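Side-chain contact in RNA polymerase II subunit A C-terminal domain phosphatase SSU72 (Homo sapiens, PDB 4H3K), which dephosphorylates phosphoserine and phosphothreonine in the C-terminal domain of RNA polymerase II and takes part in RNA processing and transcription termination: residues S34-S39 with T79-M84. The protein carries 1 engineered substitution. Sequence-based numbering, arbitrary orientation.
Sequences SNQNRS and TTYDQM. With PO4 (phosphate ion), chain F.
Tyr81 brings the edge of its ring to two groups of the phosphate-binding loop: Asn35 O and the Gln36 amide carbon CD both lie in the ring plane. The amide stands nearly upright to the ring, 87° between planes, and Tyr81 CE1 comes in obliquely off its outer end, between the two polar atoms, 3.4 Å from Gln36 OE1. This loop leads into helix 38-48 and is the CX5R loop of a low-molecular-weight tyrosine-phosphatase-like fold, with Ser32, probably the engineered residue, in place of the motif's cysteine. A bend at chi2 (-69°) carries the Gln36 amide across toward helix 81-98, where Met84 SD comes from the opposite direction to within 3.2 Å of Gln36 NE2.

On the inner side of the loop, a phosphate ion, probably from the crystallisation liquor, accepts bonds from backbone nitrogens; its O1 takes both Gln36 N and Asn37 N. The Arg38 guanidinium turns an edge to it, NE binding O3 and NH2 binding O4, while NH1 forms a salt bridge with Glu132. The backbone that holds the anion is tied outward too: Tyr81 OH donates to Asn35 O at 2.9 Å, nearly in line with the C=O bond (166°).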
ATOM      1  N   SER B  34      16.728 -16.911  -0.337  1.00 27.91           N
ATOM      2  CA  SER B  34      17.368 -17.284  -1.599  1.00 28.74           C
ATOM      3  C   SER B  34      16.380 -17.588  -2.732  1.00 28.52           C
ATOM      4  O   SER B  34      16.811 -17.831  -3.846  1.00 29.04           O
ATOM      5  CB  SER B  34      18.267 -18.494  -1.372  1.00 29.74           C
ATOM      6  OG  SER B  34      19.294 -18.161  -0.444  1.00 31.83           O
ATOM      7  N   ASN B  35      15.069 -17.568  -2.436  1.00 27.40           N
ATOM      8  CA  ASN B  35      14.008 -18.028  -3.379  1.00 26.89           C
ATOM      9  C   ASN B  35      14.353 -19.406  -3.953  1.00 27.36           C
ATOM     10  O   ASN B  35      14.310 -19.638  -5.184  1.00 28.45           O
ATOM     11  CB  ASN B  35      13.776 -16.997  -4.483  1.00 26.00           C
ATOM     12  CG  ASN B  35      12.480 -17.204  -5.233  1.00 28.20           C
ATOM     13  OD1 ASN B  35      11.495 -17.838  -4.746  1.00 29.57           O
ATOM     14  ND2 ASN B  35      12.440 -16.647  -6.415  1.00 23.88           N
ATOM     15  N   GLN B  36      14.689 -20.326  -3.052  1.00 26.87           N
ATOM     16  CA  GLN B  36      15.061 -21.692  -3.464  1.00 27.24           C
ATOM     17  C   GLN B  36      14.174 -22.752  -2.815  1.00 27.30           C
ATOM     18  O   GLN B  36      13.801 -23.726  -3.465  1.00 25.19           O
ATOM     19  CB  GLN B  36      16.491 -21.987  -3.054  1.00 27.86           C
ATOM     20  CG  GLN B  36      17.539 -21.261  -3.888  1.00 29.65           C
ATOM     21  CD  GLN B  36      17.582 -21.810  -5.320  1.00 33.63           C
ATOM     22  OE1 GLN B  36      17.001 -22.847  -5.609  1.00 32.43           O
ATOM     23  NE2 GLN B  36      18.249 -21.097  -6.211  1.00 37.03           N
ATOM     24  N   ASN B  37      13.876 -22.547  -1.524  1.00 26.27           N
ATOM     25  CA  ASN B  37      13.312 -23.594  -0.688  1.00 26.71           C
ATOM     26  C   ASN B  37      11.952 -23.206  -0.072  1.00 25.82           C
ATOM     27  O   ASN B  37      10.932 -23.627  -0.570  1.00 26.24           O
ATOM     28  CB  ASN B  37      14.350 -24.025   0.376  1.00 27.70           C
ATOM     29  CG  ASN B  37      13.822 -25.101   1.332  1.00 28.52           C
ATOM     30  OD1 ASN B  37      14.190 -25.143   2.515  1.00 30.82           O
ATOM     31  ND2 ASN B  37      12.986 -25.969   0.825  1.00 23.97           N
ATOM     32  N   ARG B  38      11.940 -22.408   0.996  1.00 25.00           N
ATOM     33  CA  ARG B  38      10.676 -22.084   1.672  1.00 24.49           C
ATOM     34  C   ARG B  38       9.642 -21.395   0.764  1.00 24.24           C
ATOM     35  O   ARG B  38       8.463 -21.779   0.727  1.00 24.29           O
ATOM     36  CB  ARG B  38      10.966 -21.296   2.947  1.00 25.51           C
ATOM     37  CG  ARG B  38      11.782 -22.135   3.935  1.00 25.09           C
ATOM     38  CD  ARG B  38      12.461 -21.254   4.966  1.00 24.15           C
ATOM     39  NE  ARG B  38      13.525 -20.430   4.368  1.00 24.72           N
ATOM     40  CZ  ARG B  38      14.149 -19.446   5.001  1.00 25.98           C
ATOM     41  NH1 ARG B  38      13.820 -19.154   6.254  1.00 27.53           N
ATOM     42  NH2 ARG B  38      15.102 -18.730   4.387  1.00 25.85           N
ATOM     43  N   SER B  39      10.086 -20.411  -0.008  1.00 23.30           N
ATOM     44  CA  SER B  39       9.174 -19.671  -0.866  1.00 23.07           C
ATOM     45  C   SER B  39       8.722 -20.490  -2.076  1.00 23.76           C
ATOM     46  O   SER B  39       7.606 -20.321  -2.538  1.00 25.41           O
ATOM     47  CB  SER B  39       9.787 -18.307  -1.319  1.00 22.03           C
ATOM     48  OG  SER B  39      11.073 -18.513  -1.934  1.00 25.19           O
ATOM     49  N   THR B  79      21.599 -16.257 -11.999  1.00 41.34           N
ATOM     50  CA  THR B  79      21.848 -17.634 -12.392  1.00 40.44           C
ATOM     51  C   THR B  79      20.562 -18.467 -12.383  1.00 40.31           C
ATOM     52  O   THR B  79      19.777 -18.424 -11.451  1.00 38.84           O
ATOM     53  CB  THR B  79      22.864 -18.283 -11.446  1.00 40.96           C
ATOM     54  OG1 THR B  79      24.066 -17.504 -11.410  1.00 39.92           O
ATOM     55  CG2 THR B  79      23.179 -19.686 -11.873  1.00 39.91           C
ATOM     56  N   THR B  80      20.380 -19.227 -13.447  1.00 40.52           N
ATOM     57  CA  THR B  80      19.232 -20.100 -13.674  1.00 40.40           C
ATOM     58  C   THR B  80      19.242 -21.326 -12.738  1.00 38.89           C
ATOM     59  O   THR B  80      20.315 -21.790 -12.324  1.00 38.58           O
ATOM     60  CB  THR B  80      19.263 -20.466 -15.200  1.00 42.10           C
ATOM     61  OG1 THR B  80      18.249 -19.726 -15.882  1.00 44.57           O
ATOM     62  CG2 THR B  80      19.097 -21.903 -15.477  1.00 43.04           C
ATOM     63  N   TYR B  81      18.062 -21.816 -12.356  1.00 37.56           N
ATOM     64  CA  TYR B  81      17.984 -23.059 -11.576  1.00 37.40           C
ATOM     65  C   TYR B  81      18.686 -24.210 -12.305  1.00 38.85           C
ATOM     66  O   TYR B  81      19.358 -25.054 -11.691  1.00 38.07           O
ATOM     67  CB  TYR B  81      16.536 -23.457 -11.298  1.00 36.12           C
ATOM     68  CG  TYR B  81      15.760 -22.492 -10.396  1.00 35.04           C
ATOM     69  CD1 TYR B  81      16.117 -22.305  -9.059  1.00 31.82           C
ATOM     70  CD2 TYR B  81      14.649 -21.799 -10.884  1.00 35.30           C
ATOM     71  CE1 TYR B  81      15.382 -21.425  -8.215  1.00 31.97           C
ATOM     72  CE2 TYR B  81      13.908 -20.923 -10.060  1.00 35.02           C
ATOM     73  CZ  TYR B  81      14.283 -20.744  -8.734  1.00 32.93           C
ATOM     74  OH  TYR B  81      13.542 -19.901  -7.946  1.00 30.67           O
ATOM     75  N   ASP B  82      18.494 -24.242 -13.616  1.00 40.34           N
ATOM     76  CA  ASP B  82      19.139 -25.229 -14.487  1.00 42.56           C
ATOM     77  C   ASP B  82      20.668 -25.110 -14.452  1.00 43.32           C
ATOM     78  O   ASP B  82      21.361 -26.122 -14.380  1.00 44.84           O
ATOM     79  CB  ASP B  82      18.605 -25.076 -15.908  1.00 43.37           C
ATOM     80  CG  ASP B  82      18.970 -26.232 -16.784  1.00 46.38           C
ATOM     81  OD1 ASP B  82      18.435 -27.330 -16.548  1.00 48.20           O
ATOM     82  OD2 ASP B  82      19.813 -26.038 -17.682  1.00 48.05           O
ATOM     83  N   GLN B  83      21.199 -23.890 -14.477  1.00 43.87           N
ATOM     84  CA  GLN B  83      22.653 -23.707 -14.343  1.00 44.98           C
ATOM     85  C   GLN B  83      23.143 -24.225 -12.987  1.00 44.40           C
ATOM     86  O   GLN B  83      24.158 -24.906 -12.921  1.00 44.54           O
ATOM     87  CB  GLN B  83      23.083 -22.252 -14.597  1.00 45.10           C
ATOM     88  CG  GLN B  83      22.873 -21.825 -16.040  1.00 46.91           C
ATOM     89  CD  GLN B  83      23.020 -20.331 -16.263  1.00 48.26           C
ATOM     90  OE1 GLN B  83      22.432 -19.520 -15.560  1.00 48.59           O
ATOM     91  NE2 GLN B  83      23.810 -19.961 -17.268  1.00 51.95           N
ATOM     92  N   MET B  84      22.384 -23.962 -11.921  1.00 43.00           N
ATOM     93  CA  MET B  84      22.730 -24.459 -10.581  1.00 42.80           C
ATOM     94  C   MET B  84      22.703 -25.976 -10.527  1.00 43.26           C
ATOM     95  O   MET B  84      23.576 -26.608  -9.913  1.00 43.57           O
ATOM     96  CB  MET B  84      21.794 -23.891  -9.505  1.00 41.24           C
ATOM     97  CG  MET B  84      21.982 -22.430  -9.245  1.00 41.40           C
ATOM     98  SD  MET B  84      20.645 -21.798  -8.210  1.00 38.51           S
ATOM     99  CE  MET B  84      20.605 -20.109  -8.802  1.00 39.69           C
TER
HETATM  100  P   PO4 F 201      15.161 -20.190   0.950  1.00 30.93           P
HETATM  101  O1  PO4 F 201      14.535 -19.905  -0.380  1.00 33.14           O
HETATM  102  O2  PO4 F 201      16.358 -21.141   0.801  1.00 34.16           O
HETATM  103  O3  PO4 F 201      14.179 -20.855   1.895  1.00 32.20           O
HETATM  104  O4  PO4 F 201      15.643 -18.948   1.643  1.00 30.75           O